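Local coordinates for putative exported protein (Bacteroides fragilis, PDB 4RAA) that is of unknown function but folds as a six-bladed beta-propeller of the YWTD superfamily and is probably an exported lipoprotein, at residues G140-W144 / V160-F166; V19-L25 / F296-L300; F177-T183 / Q239-L245; Y199-T205 / I254-V259. All coordinates share one frame; numbering follows the deposited sequence.

Contact 1: G140-W144 / V160-F166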
# COMPACT_ATOMS: atom_id res chain seq x y z
N GLY A 140 -12.11 4.33 13.10
CA GLY A 140 -11.13 4.47 12.01
C GLY A 140 -10.53 3.17 11.52
O GLY A 140 -10.00 3.12 10.40
N ASN A 141 -10.59 2.12 12.34
CA ASN A 141 -10.07 0.81 11.97
C ASN A 141 -10.98 0.16 10.93
O ASN A 141 -12.14 0.56 10.76
CB ASN A 141 -9.99 -0.11 13.19
CG ASN A 141 -9.07 0.44 14.27
OD1 ASN A 141 -8.06 1.08 13.99
ND2 ASN A 141 -9.43 0.18 15.52
N LEU A 142 -10.47 -0.87 10.28
CA LEU A 142 -11.14 -1.52 9.16
C LEU A 142 -11.63 -2.91 9.53
O LEU A 142 -10.89 -3.67 10.14
CB LEU A 142 -10.14 -1.61 8.00
CG LEU A 142 -9.41 -0.30 7.63
CD1 LEU A 142 -8.26 -0.57 6.68
CD2 LEU A 142 -10.38 0.74 7.07
N LEU A 143 -12.89 -3.23 9.17
CA LEU A 143 -13.46 -4.57 9.37
C LEU A 143 -13.45 -5.25 8.01
O LEU A 143 -14.04 -4.72 7.07
CB LEU A 143 -14.89 -4.52 9.90
CG LEU A 143 -15.61 -5.87 10.13
CD1 LEU A 143 -14.90 -6.72 11.17
CD2 LEU A 143 -17.06 -5.66 10.54
N TRP A 144 -12.77 -6.39 7.92
CA TRP A 144 -12.69 -7.22 6.71
C TRP A 144 -13.27 -8.60 7.03
O TRP A 144 -13.25 -9.02 8.20
CB TRP A 144 -11.24 -7.48 6.31
CG TRP A 144 -10.35 -6.32 6.13
CD1 TRP A 144 -9.75 -5.57 7.11
CD2 TRP A 144 -9.85 -5.84 4.89
NE1 TRP A 144 -8.94 -4.62 6.55
CE2 TRP A 144 -8.98 -4.76 5.19
CE3 TRP A 144 -10.06 -6.20 3.55
CZ2 TRP A 144 -8.32 -4.04 4.19
CZ3 TRP A 144 -9.41 -5.48 2.55
CH2 TRP A 144 -8.54 -4.40 2.89
N VAL A 160 -12.05 -10.10 10.65
CA VAL A 160 -10.82 -9.60 11.29
C VAL A 160 -10.78 -8.07 11.26
O VAL A 160 -11.13 -7.47 10.25
CB VAL A 160 -9.55 -10.21 10.63
CG1 VAL A 160 -9.43 -9.86 9.16
CG2 VAL A 160 -8.28 -9.80 11.38
N VAL A 161 -10.34 -7.47 12.36
CA VAL A 161 -10.23 -6.01 12.46
C VAL A 161 -8.75 -5.64 12.35
O VAL A 161 -7.94 -6.19 13.07
CB VAL A 161 -10.83 -5.48 13.76
CG1 VAL A 161 -10.69 -3.96 13.85
CG2 VAL A 161 -12.30 -5.91 13.85
N THR A 162 -8.44 -4.72 11.43
CA THR A 162 -7.06 -4.23 11.22
C THR A 162 -7.00 -2.73 11.33
O THR A 162 -8.01 -2.05 11.15
CB THR A 162 -6.51 -4.58 9.81
OG1 THR A 162 -6.98 -3.64 8.82
CG2 THR A 162 -6.85 -6.00 9.41
N ASP A 163 -5.79 -2.22 11.55
CA ASP A 163 -5.55 -0.77 11.58
C ASP A 163 -5.54 -0.21 10.14
O ASP A 163 -5.72 -0.95 9.15
CB ASP A 163 -4.26 -0.40 12.37
CG ASP A 163 -2.95 -0.89 11.73
OD1 ASP A 163 -2.92 -1.24 10.52
OD2 ASP A 163 -1.93 -0.91 12.44
N SER A 164 -5.35 1.11 10.05
CA SER A 164 -5.16 1.85 8.79
C SER A 164 -4.23 1.12 7.79
O SER A 164 -4.55 0.93 6.63
CB SER A 164 -4.55 3.23 9.18
OG SER A 164 -4.09 4.01 8.09
N LEU A 165 -3.11 0.65 8.32
CA LEU A 165 -2.01 0.04 7.56
C LEU A 165 -2.19 -1.46 7.21
O LEU A 165 -1.36 -2.01 6.49
CB LEU A 165 -0.70 0.30 8.37
CG LEU A 165 0.71 0.29 7.80
CD1 LEU A 165 0.86 1.25 6.64
CD2 LEU A 165 1.71 0.66 8.89
N PHE A 166 -3.28 -2.08 7.69
CA PHE A 166 -3.65 -3.52 7.49
C PHE A 166 -3.04 -4.54 8.49
O PHE A 166 -3.23 -5.76 8.31
CB PHE A 166 -3.46 -4.08 6.04
CG PHE A 166 -4.06 -3.26 4.92
CD1 PHE A 166 -5.11 -2.34 5.10
CD2 PHE A 166 -3.64 -3.53 3.60
CE1 PHE A 166 -5.63 -1.64 4.00
CE2 PHE A 166 -4.18 -2.87 2.51
CZ PHE A 166 -5.18 -1.92 2.71
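Trp144 and Phe166 meet in a T-shaped stack: the six-membered ring of the indole turns its edge, at CZ2, onto a face of the phenyl ring, the planes standing at 85° and Trp144 CZ2 lying 3.6 Å from Phe166 CE1. Leu142 joins them from the rim of the phenyl ring, its CD1 3.9 Å from Phe166 CE1. Further along the same edge of the indole, Trp144 NE1 donates to Thr162 OG1 at 3.2 Å in a rather bent bond of 144°. That hydroxyl spends its own proton on Asp163 O, 3.0 Å from Thr162 OG1. With Thr162 OG1 set between its backbone N and carbonyl carbon (chi1 81°), the hydroxyl can reach both partners. The same Asp163 O also accepts from Phe166 N, closing the type I turn from Asp163 to Phe166, which returns the phenyl ring to Leu142 and Trp144.

Behind these side chains lies an antiparallel hairpin of one propeller blade, strands 142-145 and 157-162. Leu142 and Thr162 form one hydrogen-bonded pair, Trp144 and Val160 the next. Leu143 and Val161 lie between them and pack on the reverse face, Leu143 CD1 to Val161 CG2 at 3.8 Å. Outside, Phe129 adds a second edge-to-face ring to Trp144, and Arg125 makes a cation-pi contact with Phe166. The indole N-H and the threonine hydroxyl thus each find a partner within a largely apolar, buried layer, and their bonds help fix how the indole is turned.

Contact 2: V19-L25 / F296-L300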
# COMPACT_ATOMS: atom_id res chain seq x y z
N VAL A 19 -51.73 -10.51 4.75
CA VAL A 19 -51.70 -9.07 4.51
C VAL A 19 -51.00 -8.89 3.16
O VAL A 19 -49.96 -9.52 2.90
CB VAL A 19 -50.93 -8.30 5.61
CG1 VAL A 19 -50.65 -6.84 5.21
CG2 VAL A 19 -51.71 -8.35 6.93
N ASN A 20 -51.56 -8.02 2.31
CA ASN A 20 -50.99 -7.69 1.00
C ASN A 20 -49.80 -6.74 1.21
O ASN A 20 -49.88 -5.80 2.01
CB ASN A 20 -52.07 -7.03 0.12
CG ASN A 20 -51.61 -6.80 -1.32
OD1 ASN A 20 -50.45 -6.54 -1.59
ND2 ASN A 20 -52.56 -6.86 -2.24
N ALA A 21 -48.70 -7.00 0.50
CA ALA A 21 -47.46 -6.18 0.60
C ALA A 21 -47.62 -4.75 0.07
O ALA A 21 -46.88 -3.85 0.49
CB ALA A 21 -46.31 -6.88 -0.11
N ASP A 22 -48.57 -4.57 -0.85
CA ASP A 22 -48.93 -3.28 -1.45
C ASP A 22 -49.34 -2.25 -0.38
O ASP A 22 -48.96 -1.09 -0.46
CB ASP A 22 -50.09 -3.50 -2.45
CG ASP A 22 -50.31 -2.33 -3.40
OD1 ASP A 22 -49.32 -1.86 -4.00
OD2 ASP A 22 -51.49 -1.93 -3.58
N SER A 23 -50.09 -2.70 0.63
CA SER A 23 -50.58 -1.83 1.71
C SER A 23 -49.52 -1.35 2.70
O SER A 23 -49.53 -0.18 3.08
CB SER A 23 -51.71 -2.52 2.49
OG SER A 23 -51.24 -3.69 3.14
N ILE A 24 -48.65 -2.25 3.14
CA ILE A 24 -47.58 -1.93 4.14
C ILE A 24 -46.29 -1.29 3.59
O ILE A 24 -45.45 -0.85 4.39
CB ILE A 24 -47.19 -3.15 5.05
CG1 ILE A 24 -46.70 -4.35 4.22
CG2 ILE A 24 -48.36 -3.54 5.94
CD1 ILE A 24 -46.16 -5.49 5.05
N LEU A 25 -46.14 -1.22 2.26
CA LEU A 25 -44.95 -0.65 1.60
C LEU A 25 -45.25 0.56 0.71
O LEU A 25 -46.35 0.65 0.14
CB LEU A 25 -44.26 -1.71 0.72
CG LEU A 25 -43.68 -2.97 1.38
CD1 LEU A 25 -43.31 -4.00 0.32
CD2 LEU A 25 -42.48 -2.62 2.26
N PHE A 296 -44.92 -11.91 -3.68
CA PHE A 296 -44.44 -10.54 -3.41
C PHE A 296 -44.40 -9.63 -4.64
O PHE A 296 -44.92 -8.52 -4.62
CB PHE A 296 -43.04 -10.59 -2.77
CG PHE A 296 -42.54 -9.29 -2.20
CD1 PHE A 296 -43.03 -8.80 -1.00
CD2 PHE A 296 -41.52 -8.57 -2.83
CE1 PHE A 296 -42.56 -7.61 -0.45
CE2 PHE A 296 -41.04 -7.38 -2.29
CZ PHE A 296 -41.56 -6.90 -1.10
N GLN A 297 -43.78 -10.11 -5.72
CA GLN A 297 -43.65 -9.34 -6.97
C GLN A 297 -44.98 -9.09 -7.71
O GLN A 297 -45.15 -8.03 -8.33
CB GLN A 297 -42.61 -9.98 -7.89
CG GLN A 297 -43.05 -11.27 -8.54
CD GLN A 297 -41.91 -12.12 -9.07
OE1 GLN A 297 -40.73 -11.73 -9.05
NE2 GLN A 297 -42.25 -13.32 -9.54
N ASP A 298 -45.90 -10.07 -7.68
CA ASP A 298 -47.25 -9.91 -8.26
C ASP A 298 -48.12 -8.94 -7.42
O ASP A 298 -48.89 -8.16 -7.99
CB ASP A 298 -47.94 -11.27 -8.51
CG ASP A 298 -47.37 -12.02 -9.74
OD1 ASP A 298 -46.38 -11.58 -10.36
OD2 ASP A 298 -47.95 -13.07 -10.09
N GLN A 299 -47.99 -8.97 -6.09
CA GLN A 299 -48.71 -8.04 -5.19
C GLN A 299 -48.31 -6.57 -5.38
O GLN A 299 -49.16 -5.69 -5.28
CB GLN A 299 -48.54 -8.43 -3.71
CG GLN A 299 -49.39 -9.62 -3.28
CD GLN A 299 -49.29 -9.93 -1.79
OE1 GLN A 299 -48.57 -9.27 -1.03
NE2 GLN A 299 -50.03 -10.94 -1.35
N LEU A 300 -47.03 -6.31 -5.63
CA LEU A 300 -46.54 -4.93 -5.90
C LEU A 300 -46.64 -4.51 -7.39
O LEU A 300 -46.33 -3.36 -7.71
CB LEU A 300 -45.09 -4.78 -5.43
CG LEU A 300 -44.81 -5.09 -3.96
CD1 LEU A 300 -43.32 -5.01 -3.70
CD2 LEU A 300 -45.58 -4.15 -3.05
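The Phe296 ring takes two apolar neighbours from segment 19-25, both obliquely: Ala21 CB, 3.8 Å from Phe296 CE1, and Leu25 CD1, 3.7 Å from Phe296 CZ. One face of the ring is covered from within its own segment by Leu300 CD1, offset toward the rim, while Leu300 CD2 lies 3.8 Å from the carbonyl carbon (C) of Ala21. The other flat groups are the amides of Asn20 and Gln299, whose side chains run alongside one another, pointing opposite ways, with the amide planes 40° apart. Asn20 OD1 and Gln299 OE1 are both acceptors, so the 3.4 Å between them is no bond; each serves a backbone N-H instead. Gln299 OE1 takes Ala21 N at 2.7 Å in a nearly straight bond (170°), the donor lying above the amide carbonyl plane. Asn20 OD1 takes Asp22 N at 2.8 Å, which makes Asn20 the N-cap of the short, weakly bonded helix 21-24.

Gln299 reaches across because its chain runs extended beyond CG (chi2 -176°), carrying OE1 from the last turn of helix 293-299 to the start of the other helix. Tyr291 OH, on the strand leading into helix 293-299, bonds Val19 O, and strand 275-282 supplies Ile278 and Leu280 to the apolar side. The contact therefore joins the early helix 21-24, just before strand 25-31, to the helix that follows strand 287-292. Two side-chain amide oxygens occupy the N-H groups of Ala21 and Asp22, which at a helix start have no carbonyl of a preceding turn.

Contact 3: F177-T183 / Q239-L245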
# COMPACT_ATOMS: atom_id res chain seq x y z
N PHE A 177 -17.21 -24.58 11.05
CA PHE A 177 -17.24 -25.25 9.75
C PHE A 177 -16.32 -24.48 8.81
O PHE A 177 -16.58 -23.30 8.53
CB PHE A 177 -18.66 -25.29 9.17
CG PHE A 177 -18.71 -25.95 7.82
CD1 PHE A 177 -18.54 -27.33 7.71
CD2 PHE A 177 -18.88 -25.19 6.67
CE1 PHE A 177 -18.56 -27.95 6.46
CE2 PHE A 177 -18.90 -25.80 5.42
CZ PHE A 177 -18.75 -27.18 5.32
N LYS A 178 -15.26 -25.15 8.35
CA LYS A 178 -14.28 -24.56 7.43
C LYS A 178 -14.34 -25.25 6.08
O LYS A 178 -14.33 -26.48 6.01
CB LYS A 178 -12.86 -24.64 8.00
CG LYS A 178 -12.65 -23.84 9.28
CD LYS A 178 -11.17 -23.67 9.63
CE LYS A 178 -10.46 -24.98 9.95
NZ LYS A 178 -9.02 -24.75 10.25
N SER A 179 -14.40 -24.45 5.01
CA SER A 179 -14.47 -24.95 3.65
C SER A 179 -14.07 -23.89 2.62
O SER A 179 -14.08 -22.68 2.91
CB SER A 179 -15.90 -25.41 3.33
OG SER A 179 -16.04 -25.87 1.99
N GLY A 180 -13.71 -24.38 1.44
CA GLY A 180 -13.41 -23.54 0.29
C GLY A 180 -14.67 -23.00 -0.36
O GLY A 180 -14.62 -21.97 -1.04
N TYR A 181 -15.80 -23.69 -0.13
CA TYR A 181 -17.11 -23.34 -0.68
C TYR A 181 -17.92 -22.51 0.33
O TYR A 181 -18.16 -22.97 1.44
CB TYR A 181 -17.85 -24.62 -1.08
CG TYR A 181 -17.07 -25.47 -2.08
CD1 TYR A 181 -17.17 -25.21 -3.46
CD2 TYR A 181 -16.24 -26.52 -1.67
CE1 TYR A 181 -16.46 -25.96 -4.39
CE2 TYR A 181 -15.53 -27.29 -2.61
CZ TYR A 181 -15.64 -27.01 -3.97
OH TYR A 181 -14.95 -27.74 -4.90
N THR A 182 -18.32 -21.30 -0.08
CA THR A 182 -19.14 -20.35 0.70
C THR A 182 -20.56 -20.35 0.15
O THR A 182 -20.73 -20.42 -1.06
CB THR A 182 -18.63 -18.91 0.54
OG1 THR A 182 -17.21 -18.88 0.74
CG2 THR A 182 -19.33 -17.94 1.53
N THR A 183 -21.55 -20.18 1.02
CA THR A 183 -22.96 -20.22 0.59
C THR A 183 -23.72 -18.90 0.62
O THR A 183 -24.55 -18.67 -0.25
CB THR A 183 -23.78 -21.29 1.35
OG1 THR A 183 -25.08 -21.41 0.75
CG2 THR A 183 -23.93 -20.99 2.86
N GLN A 239 -16.03 -33.00 5.40
CA GLN A 239 -15.24 -32.16 6.31
C GLN A 239 -14.64 -30.94 5.58
O GLN A 239 -13.46 -30.61 5.77
CB GLN A 239 -14.14 -32.98 7.03
CG GLN A 239 -14.61 -34.28 7.69
CD GLN A 239 -15.57 -34.12 8.85
OE1 GLN A 239 -16.53 -34.89 8.99
NE2 GLN A 239 -15.32 -33.13 9.71
N GLY A 240 -15.45 -30.29 4.74
CA GLY A 240 -15.01 -29.09 4.01
C GLY A 240 -14.37 -29.25 2.64
O GLY A 240 -14.16 -28.25 1.94
N ASN A 241 -14.07 -30.49 2.25
CA ASN A 241 -13.41 -30.77 0.97
C ASN A 241 -14.32 -30.65 -0.26
O ASN A 241 -13.85 -30.20 -1.31
CB ASN A 241 -12.78 -32.17 0.98
CG ASN A 241 -11.75 -32.36 2.09
OD1 ASN A 241 -11.67 -33.44 2.67
ND2 ASN A 241 -10.98 -31.33 2.40
N SER A 242 -15.58 -31.07 -0.15
CA SER A 242 -16.56 -31.07 -1.27
C SER A 242 -17.63 -30.00 -1.17
O SER A 242 -17.91 -29.49 -0.08
CB SER A 242 -17.24 -32.43 -1.36
OG SER A 242 -16.28 -33.45 -1.50
N ASN A 243 -18.26 -29.69 -2.31
CA ASN A 243 -19.31 -28.68 -2.37
C ASN A 243 -20.67 -29.22 -1.90
O ASN A 243 -21.37 -29.92 -2.62
CB ASN A 243 -19.43 -28.08 -3.78
CG ASN A 243 -20.27 -26.79 -3.83
OD1 ASN A 243 -20.75 -26.28 -2.81
ND2 ASN A 243 -20.42 -26.25 -5.03
N TYR A 244 -20.98 -28.90 -0.65
CA TYR A 244 -22.27 -29.18 0.01
C TYR A 244 -23.49 -28.45 -0.55
O TYR A 244 -24.62 -28.87 -0.28
CB TYR A 244 -22.19 -28.80 1.51
CG TYR A 244 -21.83 -27.34 1.77
CD1 TYR A 244 -22.82 -26.34 1.83
CD2 TYR A 244 -20.48 -26.94 1.94
CE1 TYR A 244 -22.48 -25.00 2.04
CE2 TYR A 244 -20.14 -25.61 2.15
CZ TYR A 244 -21.13 -24.65 2.21
OH TYR A 244 -20.78 -23.34 2.44
N LEU A 245 -23.28 -27.33 -1.25
CA LEU A 245 -24.36 -26.48 -1.80
C LEU A 245 -25.50 -27.23 -2.51
O LEU A 245 -26.65 -26.81 -2.40
CB LEU A 245 -23.79 -25.41 -2.74
CG LEU A 245 -24.73 -24.36 -3.35
CD1 LEU A 245 -25.43 -23.55 -2.26
CD2 LEU A 245 -23.95 -23.46 -4.30
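The edge of Phe177 is directed at the face of Tyr244 in an offset edge-to-face pair, planes at 80° and Phe177 CE2 3.5 Å from Tyr244 CE2. Tyr181 is met flat-on: Asn243 CB sits over the middle of its ring, 3.7 Å from the centroid, and the asparagine amide lies stacked on the ring, their planes only 7° apart. At the edge of that ring, Asn241 O comes within 3.6 Å of Tyr181 CE2.

Two hydroxyls make the hydrogen bonds. Tyr244 OH donates to Tyr181 O at 2.8 Å, coming in from above the carbonyl plane, and Ser179 OG donates to Gly240 O at 3.0 Å. Ser179 OG also accepts from Tyr181 N, forming an ST turn. Both segments are irregular loops joining regular elements of the beta-propeller, one before strand 189-192 and the other between helices 230-237 and 245-250.

Backbone packing is closest at Gly240, whose CA lies 3.4 Å from Lys178 O; with no side chain there, the two loops can come this near. Asn243 OD1 meanwhile caps Leu245 N at the start of helix 245-250. The charge on Lys178 is paired outside, with Asp156.

Contact 4: Y199-T205 / I254-V259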
# COMPACT_ATOMS: atom_id res chain seq x y z
N TYR A 199 -22.66 -10.71 9.77
CA TYR A 199 -23.36 -12.00 9.94
C TYR A 199 -22.80 -13.11 9.04
O TYR A 199 -22.18 -12.83 8.01
CB TYR A 199 -24.86 -11.84 9.70
CG TYR A 199 -25.25 -11.35 8.33
CD1 TYR A 199 -25.31 -9.99 8.03
CD2 TYR A 199 -25.57 -12.27 7.31
CE1 TYR A 199 -25.67 -9.55 6.75
CE2 TYR A 199 -25.92 -11.84 6.04
CZ TYR A 199 -25.98 -10.49 5.76
OH TYR A 199 -26.34 -10.09 4.50
N THR A 200 -23.08 -14.36 9.44
CA THR A 200 -22.57 -15.56 8.77
C THR A 200 -23.70 -16.44 8.24
O THR A 200 -24.84 -16.33 8.70
CB THR A 200 -21.70 -16.38 9.73
OG1 THR A 200 -22.49 -16.87 10.81
CG2 THR A 200 -20.54 -15.54 10.27
N PRO A 201 -23.38 -17.35 7.28
CA PRO A 201 -24.47 -18.16 6.73
C PRO A 201 -25.10 -19.21 7.64
O PRO A 201 -26.21 -19.64 7.31
CB PRO A 201 -23.84 -18.84 5.50
CG PRO A 201 -22.46 -18.28 5.36
CD PRO A 201 -22.08 -17.73 6.70
N PHE A 202 -24.43 -19.61 8.73
CA PHE A 202 -24.92 -20.69 9.62
C PHE A 202 -25.16 -20.24 11.06
O PHE A 202 -24.96 -21.00 12.02
CB PHE A 202 -23.95 -21.89 9.58
CG PHE A 202 -23.49 -22.23 8.19
CD1 PHE A 202 -24.42 -22.56 7.21
CD2 PHE A 202 -22.14 -22.22 7.85
CE1 PHE A 202 -24.01 -22.86 5.91
CE2 PHE A 202 -21.72 -22.52 6.56
CZ PHE A 202 -22.66 -22.84 5.58
N ASP A 203 -25.63 -19.00 11.20
CA ASP A 203 -25.93 -18.39 12.51
C ASP A 203 -26.91 -17.24 12.27
O ASP A 203 -26.50 -16.15 11.86
CB ASP A 203 -24.62 -17.92 13.18
CG ASP A 203 -24.83 -17.23 14.52
OD1 ASP A 203 -25.95 -17.20 15.07
OD2 ASP A 203 -23.83 -16.70 15.04
N LEU A 204 -28.20 -17.48 12.56
CA LEU A 204 -29.26 -16.47 12.37
C LEU A 204 -29.18 -15.40 13.44
O LEU A 204 -30.07 -15.28 14.29
CB LEU A 204 -30.64 -17.14 12.35
CG LEU A 204 -30.90 -18.07 11.18
CD1 LEU A 204 -32.19 -18.84 11.40
CD2 LEU A 204 -30.92 -17.31 9.85
N THR A 205 -28.10 -14.62 13.38
CA THR A 205 -27.81 -13.56 14.33
C THR A 205 -27.00 -12.47 13.62
O THR A 205 -26.09 -12.79 12.86
CB THR A 205 -27.00 -14.07 15.54
OG1 THR A 205 -27.66 -15.19 16.14
CG2 THR A 205 -26.82 -12.98 16.60
N ILE A 254 -32.43 -23.67 5.57
CA ILE A 254 -32.26 -22.38 4.89
C ILE A 254 -30.98 -22.47 4.04
O ILE A 254 -29.87 -22.53 4.58
CB ILE A 254 -32.20 -21.18 5.85
CG1 ILE A 254 -33.56 -20.98 6.52
CG2 ILE A 254 -31.80 -19.89 5.11
CD1 ILE A 254 -33.58 -20.04 7.71
N SER A 255 -31.17 -22.44 2.73
CA SER A 255 -30.09 -22.54 1.73
C SER A 255 -29.14 -21.33 1.70
O SER A 255 -27.93 -21.50 1.67
CB SER A 255 -30.71 -22.77 0.34
OG SER A 255 -29.78 -22.50 -0.68
N TYR A 256 -29.73 -20.14 1.67
CA TYR A 256 -29.04 -18.84 1.58
C TYR A 256 -29.89 -17.81 2.31
O TYR A 256 -31.09 -18.01 2.44
CB TYR A 256 -28.93 -18.45 0.09
CG TYR A 256 -28.60 -16.99 -0.28
CD1 TYR A 256 -29.60 -16.00 -0.32
CD2 TYR A 256 -27.31 -16.62 -0.66
CE1 TYR A 256 -29.30 -14.68 -0.68
CE2 TYR A 256 -27.00 -15.30 -1.02
CZ TYR A 256 -27.99 -14.34 -1.04
OH TYR A 256 -27.66 -13.06 -1.40
N TYR A 257 -29.27 -16.74 2.82
CA TYR A 257 -30.03 -15.61 3.38
C TYR A 257 -29.19 -14.34 3.40
O TYR A 257 -28.02 -14.41 3.77
CB TYR A 257 -30.61 -15.90 4.79
CG TYR A 257 -29.70 -15.65 5.99
CD1 TYR A 257 -28.77 -16.62 6.42
CD2 TYR A 257 -29.78 -14.44 6.70
CE1 TYR A 257 -27.95 -16.37 7.52
CE2 TYR A 257 -28.96 -14.19 7.81
CZ TYR A 257 -28.05 -15.16 8.21
OH TYR A 257 -27.26 -14.91 9.28
N CYS A 258 -29.78 -13.22 2.96
CA CYS A 258 -29.10 -11.92 2.99
C CYS A 258 -29.97 -10.96 3.81
O CYS A 258 -31.18 -11.12 3.88
CB CYS A 258 -28.83 -11.39 1.58
SG CYS A 258 -30.24 -10.68 0.70
N VAL A 259 -29.33 -9.98 4.43
CA VAL A 259 -30.02 -8.99 5.27
C VAL A 259 -29.61 -7.57 4.87
O VAL A 259 -28.41 -7.29 4.65
CB VAL A 259 -29.73 -9.15 6.79
CG1 VAL A 259 -30.51 -8.13 7.62
CG2 VAL A 259 -30.03 -10.57 7.27
O HOH W 1 -25.44 -7.77 3.90
O HOH W 2 -27.28 -20.65 4.83
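Tyr199 OH accepts from Val259 N at 3.0 Å in a fairly straight bond, and it also meets a water, 2.6 Å from Tyr199 OH, that donates to Val259 O. Tyr257 OH sits within hydrogen-bonding distance of two carbonyls, 2.9 Å from Thr200 O and 3.0 Å from Asp203 O. Both carbonyls belong to the type I turn from Thr200 to Asp203, so the phenol oxygen is inserted where strand 195-200 turns into strand 203-210. Placing CG of Tyr257 between its backbone N and carbonyl carbon (chi1 86°) directs the ring across to that turn.

These strands form a hairpin of one sheet, while 254-261 is an edge strand of another. The segment axes of strands 203-205 and 254-259 run 10.0 Å apart at 23°, spacing consistent with side-chain packing between blades of the propeller.

Apolar contacts accompany these bonds. Leu204 CD2 sits over the centre of the Tyr257 ring in a CH-pi contact, 3.9 Å from its centroid, and Leu204 CD1 reaches tip to tip toward Ile254 CD1 at 4.1 Å. The Tyr199 and Tyr257 side chains lie side by side but head in opposite senses, their rings set obliquely at 35°, with Val259 CG2 over a face of Tyr199. Phe220 and Phe222 of strand 213-222 pack against Leu204 from its own sheet.

Contacts 3 and 4 touch and form a continuous patch on one side of the chain's centre: Thr183 OG1 lies 3.0 Å from Ser255 O, a probable hydrogen bond, and Thr183 CG2 packs on Pro201 and Phe202. Their centres are 15 Å apart and their segments alternate along the chain. Contact 1, within a single blade, comes to about 8 Å of contact 4 by nearest atoms. Contact 2 lies across the chain's centre from contact 1, about 41 Å between centres, and its segments bracket the other three in sequence. No active site is known; a bound phosphate, probably from crystallisation, sits about 4 Å from the Phe166 side chain.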